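Local coordinates for protein Cwp19 (Clostridioides difficile, PDB 5OQ3) that probably hydrolyses cell-wall peptidoglycan, the part present here being the TIM-barrel glycoside hydrolase domain of a longer cell-wall protein, at residues Lys76-Tyr81 against Pro87-Leu92; Trp31-Tyr36 against His120-Pro125. All blocks are in the same frame, centred on the assembly; numbering follows the deposited sequence.

In the fold
Both contacts belong to the first half of an eight-stranded TIM barrel. Contact 2 lies deep inside, its centre about 6 Å from the centre of the chain, where Trp31 and Trp122 meet near the C-terminal ends of their strands, the end at which TIM-barrel enzymes carry their active sites. The centre of contact 1, in the loop that follows strand 68-74, is about 16 Å from the centre of the chain. The two contact centres are about 11 Å apart, and residues 34-36 connect them: Tyr91 CG packs 3.4 Å from Thr34 O, and Leu80 CD2 lies 3.9 Å from Thr34 CG2. The bound ethanediol touches contact 1 and probably comes from the crystallisation liquor.

Contact 1. Residues Lys76-Tyr81 against Pro87-Leu92; sequences KSDALY and PWSEYL. With EDO (1,2-ethanediol), chain C.
Lys76 reaches Glu90 because its CG is trans to the backbone nitrogen (chi1 -173°) and the chain beyond is extended, whereas Glu90 holds CG between its own N and carbonyl carbon (chi1 74°), which brings its carboxylate round to the lysine. The two side chains cross at about a right angle. Lys76 NZ meets Glu90 OE2 at 2.7 Å, on the syn side and near the carboxylate plane, in a salt bridge; Glu133 gives the same ammonium a second one. The segments are two arms of the loop after the second strand of the TIM barrel, joined by a single beta bridge between Ala79 and Trp88. In it Ser89 N donates to Ala79 O (2.9 Å) and Ala79 N makes a weak bond to Pro87 O, a role proline can fill because it needs no N-H.

Ser89 is the N-cap of the short, weakly bonded helix that follows it. Its OG accepts from Tyr91 N at 3.2 Å, nearly straight (169°), and donates to Asp78 OD2 at 2.7 Å from above the carboxylate plane; a hydroxyl suits this place because it can do both. Asp78 also accepts from Lys76 N through OD1, which helps fix its carboxylate. One water accepts from Glu90 N and donates to Asp78 OD2 and Glu90 OE2, two oxygens 4.9 Å apart, and so probably eases their repulsion. Beyond the cap, branched Leu80 CG packs on Leu92 CD1 at 3.9 Å. At the far end ethanediol O1 donates to Tyr81 O at 2.7 Å, while ethanediol C2 rests over the Trp88 ring face that Tyr81 O also covers.

Contact 2. Residues Trp31-Tyr36 against His120-Pro125; sequences WISTVY and HAWFNP
Ser33 and Trp122 make the nearest backbone approach, CA to CA 8.7 Å, with no hydrogen bond between the segments, so side chains must span the distance between the first and third barrel strands. Trp122 does most of this. Its CB points toward residues 31-36, and with CG trans to the backbone N (chi1 159°) the indole swings across the barrel interior. Trp31 turns an edge to it in an edge-to-face (T-shaped) pair: the five-membered ring of Trp31 and the six-membered ring of Trp122 have centroids 4.8 Å apart and planes at 67°. The touching atom is Trp31 CD1, which sits over the face of Trp122 toward its rim, 3.5 Å from Trp122 CZ3.

A large flat indole suits this place because one ring can touch three residues in a row. Ser33 CB packs 3.7 Å from Trp122 CH2, and Ile32 O lies 3.8 Å from Trp122 CZ3. The small serine can sit close to the ring while its hydroxyl bonds to Gln72. Trp122 NE1 bonds to Asp190, so the indole is fixed at its polar end too. Strand 68-74 runs between the two strands, His188 of strand 186-189 meets both tryptophans, edge-to-face with Trp122, and Phe123 packs on Ile175 and Val178 of helix 165-181.

Contact 1. Residues Lys76-Tyr81 against Pro87-Leu92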
loop_
_atom_site.group_PDB
_atom_site.type_symbol
_atom_site.label_atom_id
_atom_site.label_comp_id
_atom_site.label_asym_id
_atom_site.label_seq_id
_atom_site.Cartn_x
_atom_site.Cartn_y
_atom_site.Cartn_z
ATOM N N LYS A 76 0.515 -10.701 3.784
ATOM C CA LYS A 76 -0.346 -11.390 4.762
ATOM C C LYS A 76 0.477 -11.863 5.966
ATOM O O LYS A 76 0.671 -13.067 6.176
ATOM C CB LYS A 76 -1.068 -12.538 4.072
ATOM C CG LYS A 76 -2.115 -13.220 4.912
ATOM C CD LYS A 76 -2.632 -14.433 4.163
ATOM C CE LYS A 76 -3.302 -15.377 5.121
ATOM N NZ LYS A 76 -3.400 -16.730 4.541
ATOM N N SER A 77 0.971 -10.884 6.737
ATOM C CA SER A 77 1.846 -11.137 7.922
ATOM C C SER A 77 2.938 -12.185 7.623
ATOM O O SER A 77 3.230 -13.054 8.444
ATOM C CB SER A 77 1.035 -11.576 9.153
ATOM O OG SER A 77 1.889 -11.717 10.282
ATOM N N ASP A 78 3.556 -12.031 6.466
ATOM C CA ASP A 78 4.431 -13.035 5.878
ATOM C C ASP A 78 5.508 -12.295 5.111
ATOM O O ASP A 78 5.605 -11.051 5.174
ATOM C CB ASP A 78 3.620 -14.008 5.038
ATOM C CG ASP A 78 2.900 -13.316 3.877
ATOM O OD1 ASP A 78 2.977 -12.050 3.768
ATOM O OD2 ASP A 78 2.265 -14.050 3.072
ATOM N N ALA A 79 6.347 -13.049 4.400
ATOM C CA ALA A 79 7.536 -12.448 3.802
ATOM C C ALA A 79 7.855 -13.134 2.485
ATOM O O ALA A 79 7.923 -14.367 2.416
ATOM C CB ALA A 79 8.726 -12.560 4.760
ATOM N N LEU A 80 8.117 -12.311 1.466
ATOM C CA LEU A 80 8.747 -12.813 0.252
ATOM C C LEU A 80 10.256 -12.546 0.311
ATOM O O LEU A 80 10.865 -12.114 -0.659
ATOM C CB LEU A 80 8.093 -12.209 -1.003
ATOM C CG LEU A 80 6.704 -12.803 -1.306
ATOM C CD1 LEU A 80 5.568 -12.165 -0.541
ATOM C CD2 LEU A 80 6.374 -12.810 -2.777
ATOM N N TYR A 81 10.844 -12.804 1.484
ATOM C CA TYR A 81 12.264 -12.562 1.747
ATOM C C TYR A 81 12.634 -13.424 2.950
ATOM O O TYR A 81 11.746 -13.839 3.714
ATOM C CB TYR A 81 12.563 -11.100 2.061
ATOM C CG TYR A 81 11.709 -10.476 3.162
ATOM C CD1 TYR A 81 10.459 -9.924 2.884
ATOM C CD2 TYR A 81 12.130 -10.457 4.485
ATOM C CE1 TYR A 81 9.689 -9.350 3.882
ATOM C CE2 TYR A 81 11.370 -9.893 5.485
ATOM C CZ TYR A 81 10.143 -9.355 5.189
ATOM O OH TYR A 81 9.378 -8.785 6.186
ATOM N N PRO A 87 7.011 -15.427 8.649
ATOM C CA PRO A 87 7.080 -16.686 7.894
ATOM C C PRO A 87 7.091 -16.466 6.393
ATOM O O PRO A 87 6.508 -15.489 5.895
ATOM C CB PRO A 87 5.760 -17.370 8.248
ATOM C CG PRO A 87 4.834 -16.216 8.533
ATOM C CD PRO A 87 5.696 -15.224 9.273
ATOM N N TRP A 88 7.664 -17.419 5.640
ATOM C CA TRP A 88 7.591 -17.360 4.177
ATOM C C TRP A 88 6.155 -17.269 3.694
ATOM O O TRP A 88 5.275 -18.007 4.162
ATOM C CB TRP A 88 8.235 -18.590 3.528
ATOM C CG TRP A 88 9.726 -18.701 3.698
ATOM C CD1 TRP A 88 10.412 -19.552 4.518
ATOM C CD2 TRP A 88 10.703 -17.960 2.973
ATOM N NE1 TRP A 88 11.766 -19.368 4.352
ATOM C CE2 TRP A 88 11.966 -18.424 3.377
ATOM C CE3 TRP A 88 10.625 -16.958 1.983
ATOM C CZ2 TRP A 88 13.165 -17.887 2.863
ATOM C CZ3 TRP A 88 11.815 -16.426 1.477
ATOM C CH2 TRP A 88 13.061 -16.912 1.907
ATOM N N SER A 89 5.916 -16.421 2.707
ATOM C CA SER A 89 4.561 -16.231 2.181
ATOM C C SER A 89 4.060 -17.470 1.433
ATOM O O SER A 89 4.767 -18.066 0.638
ATOM C CB SER A 89 4.526 -15.039 1.225
ATOM O OG SER A 89 3.236 -14.885 0.662
ATOM N N GLU A 90 2.802 -17.818 1.678
ATOM C CA GLU A 90 2.158 -18.905 0.973
ATOM C C GLU A 90 2.039 -18.646 -0.518
ATOM O O GLU A 90 1.808 -19.595 -1.276
ATOM C CB GLU A 90 0.767 -19.132 1.529
ATOM C CG GLU A 90 -0.252 -18.086 1.131
ATOM C CD GLU A 90 -1.417 -18.004 2.084
ATOM O OE1 GLU A 90 -2.501 -18.504 1.725
ATOM O OE2 GLU A 90 -1.234 -17.483 3.204
ATOM N N TYR A 91 2.192 -17.397 -0.965
ATOM C CA TYR A 91 1.956 -17.143 -2.401
ATOM C C TYR A 91 3.129 -17.575 -3.279
ATOM O O TYR A 91 2.989 -17.615 -4.476
ATOM C CB TYR A 91 1.534 -15.686 -2.655
ATOM C CG TYR A 91 0.294 -15.349 -1.822
ATOM C CD1 TYR A 91 -0.927 -15.988 -2.069
ATOM C CD2 TYR A 91 0.362 -14.488 -0.730
ATOM C CE1 TYR A 91 -2.019 -15.757 -1.275
ATOM C CE2 TYR A 91 -0.756 -14.217 0.058
ATOM C CZ TYR A 91 -1.948 -14.860 -0.207
ATOM O OH TYR A 91 -3.063 -14.610 0.592
ATOM N N LEU A 92 4.263 -17.939 -2.684
ATOM C CA LEU A 92 5.385 -18.496 -3.441
ATOM C C LEU A 92 5.230 -19.980 -3.747
ATOM O O LEU A 92 5.585 -20.430 -4.838
ATOM C CB LEU A 92 6.704 -18.268 -2.675
ATOM C CG LEU A 92 7.118 -16.778 -2.656
ATOM C CD1 LEU A 92 8.083 -16.472 -1.520
ATOM C CD2 LEU A 92 7.743 -16.359 -4.003
HETATM C C1 EDO C . 10.895 -16.409 6.245
HETATM O O1 EDO C . 10.424 -15.569 5.229
HETATM C C2 EDO C . 12.314 -16.677 6.041
HETATM O O2 EDO C . 13.100 -16.325 7.148
HETATM O O HOH W 1 1.259 -16.443 3.719
#

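Contact 2. Residues Trp31-Tyr36 against His120-Pro125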
loop_
_atom_site.group_PDB
_atom_site.type_symbol
_atom_site.label_atom_id
_atom_site.label_comp_id
_atom_site.label_asym_id
_atom_site.label_seq_id
_atom_site.Cartn_x
_atom_site.Cartn_y
_atom_site.Cartn_z
ATOM N N TRP A 31 2.217 -0.750 -9.018
ATOM C CA TRP A 31 2.062 -1.738 -7.956
ATOM C C TRP A 31 2.181 -3.139 -8.553
ATOM O O TRP A 31 1.536 -3.442 -9.578
ATOM C CB TRP A 31 0.708 -1.595 -7.242
ATOM C CG TRP A 31 0.636 -0.512 -6.237
ATOM C CD1 TRP A 31 1.152 -0.532 -4.981
ATOM C CD2 TRP A 31 -0.109 0.714 -6.323
ATOM N NE1 TRP A 31 0.843 0.616 -4.325
ATOM C CE2 TRP A 31 0.013 1.364 -5.095
ATOM C CE3 TRP A 31 -0.913 1.288 -7.307
ATOM C CZ2 TRP A 31 -0.586 2.599 -4.825
ATOM C CZ3 TRP A 31 -1.539 2.479 -7.042
ATOM C CH2 TRP A 31 -1.369 3.122 -5.809
ATOM N N ILE A 32 2.972 -3.980 -7.888
ATOM C CA ILE A 32 3.071 -5.405 -8.192
ATOM C C ILE A 32 2.617 -6.136 -6.901
ATOM O O ILE A 32 3.357 -6.276 -5.938
ATOM C CB ILE A 32 4.528 -5.773 -8.574
ATOM C CG1 ILE A 32 4.958 -4.970 -9.844
ATOM C CG2 ILE A 32 4.696 -7.278 -8.793
ATOM C CD1 ILE A 32 6.404 -5.176 -10.260
ATOM N N SER A 33 1.363 -6.527 -6.900
ATOM C CA SER A 33 0.704 -7.218 -5.804
ATOM C C SER A 33 0.951 -8.697 -5.886
ATOM O O SER A 33 0.879 -9.306 -6.962
ATOM C CB SER A 33 -0.781 -6.880 -5.794
ATOM O OG SER A 33 -1.411 -7.440 -4.657
ATOM N N THR A 34 1.248 -9.283 -4.733
ATOM C CA THR A 34 1.537 -10.715 -4.586
ATOM C C THR A 34 0.410 -11.478 -3.874
ATOM O O THR A 34 0.312 -12.704 -3.969
ATOM C CB THR A 34 2.845 -10.898 -3.805
ATOM O OG1 THR A 34 2.709 -10.290 -2.519
ATOM C CG2 THR A 34 3.998 -10.283 -4.535
ATOM N N VAL A 35 -0.492 -10.749 -3.216
ATOM C CA VAL A 35 -1.634 -11.389 -2.557
ATOM C C VAL A 35 -2.515 -12.027 -3.623
ATOM O O VAL A 35 -2.779 -11.426 -4.670
ATOM C CB VAL A 35 -2.411 -10.387 -1.664
ATOM C CG1 VAL A 35 -3.223 -9.402 -2.497
ATOM C CG2 VAL A 35 -3.335 -11.141 -0.706
ATOM N N TYR A 36 -2.893 -13.288 -3.398
ATOM C CA TYR A 36 -3.617 -14.082 -4.394
ATOM C C TYR A 36 -2.887 -14.122 -5.751
ATOM O O TYR A 36 -3.498 -14.382 -6.771
ATOM C CB TYR A 36 -5.054 -13.600 -4.547
ATOM C CG TYR A 36 -5.865 -13.727 -3.309
ATOM C CD1 TYR A 36 -6.053 -14.983 -2.708
ATOM C CD2 TYR A 36 -6.483 -12.620 -2.734
ATOM C CE1 TYR A 36 -6.817 -15.125 -1.567
ATOM C CE2 TYR A 36 -7.252 -12.761 -1.582
ATOM C CZ TYR A 36 -7.405 -14.014 -1.011
ATOM O OH TYR A 36 -8.162 -14.176 0.111
ATOM N N HIS A 120 10.370 -0.022 -4.258
ATOM C CA HIS A 120 9.718 0.264 -2.972
ATOM C C HIS A 120 9.110 -1.044 -2.456
ATOM O O HIS A 120 8.319 -1.679 -3.122
ATOM C CB HIS A 120 8.637 1.325 -3.076
ATOM C CG HIS A 120 9.158 2.690 -3.394
ATOM N ND1 HIS A 120 8.455 3.835 -3.085
ATOM C CD2 HIS A 120 10.321 3.107 -3.964
ATOM C CE1 HIS A 120 9.154 4.884 -3.474
ATOM N NE2 HIS A 120 10.280 4.478 -4.016
ATOM N N ALA A 121 9.505 -1.447 -1.257
ATOM C CA ALA A 121 8.966 -2.619 -0.571
ATOM C C ALA A 121 7.647 -2.265 0.087
ATOM O O ALA A 121 7.604 -1.380 0.961
ATOM C CB ALA A 121 9.965 -3.106 0.467
ATOM N N TRP A 122 6.578 -2.953 -0.337
ATOM C CA TRP A 122 5.245 -2.718 0.139
ATOM C C TRP A 122 4.857 -3.768 1.203
ATOM O O TRP A 122 4.960 -4.975 0.975
ATOM C CB TRP A 122 4.315 -2.681 -1.060
ATOM C CG TRP A 122 2.855 -2.910 -0.925
ATOM C CD1 TRP A 122 2.061 -2.741 0.193
ATOM C CD2 TRP A 122 1.974 -3.268 -1.983
ATOM N NE1 TRP A 122 0.766 -3.038 -0.115
ATOM C CE2 TRP A 122 0.686 -3.374 -1.431
ATOM C CE3 TRP A 122 2.146 -3.567 -3.337
ATOM C CZ2 TRP A 122 -0.444 -3.721 -2.197
ATOM C CZ3 TRP A 122 1.038 -3.942 -4.092
ATOM C CH2 TRP A 122 -0.236 -4.012 -3.516
ATOM N N PHE A 123 4.380 -3.244 2.319
ATOM C CA PHE A 123 3.952 -4.033 3.477
ATOM C C PHE A 123 2.487 -3.747 3.819
ATOM O O PHE A 123 2.040 -2.583 3.780
ATOM C CB PHE A 123 4.782 -3.661 4.708
ATOM C CG PHE A 123 6.261 -3.849 4.554
ATOM C CD1 PHE A 123 7.074 -2.869 3.956
ATOM C CD2 PHE A 123 6.890 -4.937 5.132
ATOM C CE1 PHE A 123 8.429 -3.039 3.846
ATOM C CE2 PHE A 123 8.250 -5.111 5.009
ATOM C CZ PHE A 123 9.036 -4.144 4.390
ATOM N N ASN A 124 1.760 -4.792 4.234
ATOM C CA ASN A 124 0.454 -4.642 4.878
ATOM C C ASN A 124 0.704 -4.814 6.394
ATOM O O ASN A 124 1.126 -5.879 6.813
ATOM C CB ASN A 124 -0.534 -5.649 4.308
ATOM C CG ASN A 124 -1.899 -5.542 4.950
ATOM O OD1 ASN A 124 -2.012 -5.425 6.181
ATOM N ND2 ASN A 124 -2.958 -5.650 4.118
ATOM N N PRO A 125 0.523 -3.760 7.214
ATOM C CA PRO A 125 0.967 -3.899 8.598
ATOM C C PRO A 125 0.143 -4.888 9.451
ATOM O O PRO A 125 0.745 -5.682 10.180
ATOM C CB PRO A 125 0.851 -2.456 9.154
ATOM C CG PRO A 125 -0.031 -1.733 8.205
ATOM C CD PRO A 125 0.133 -2.378 6.880
#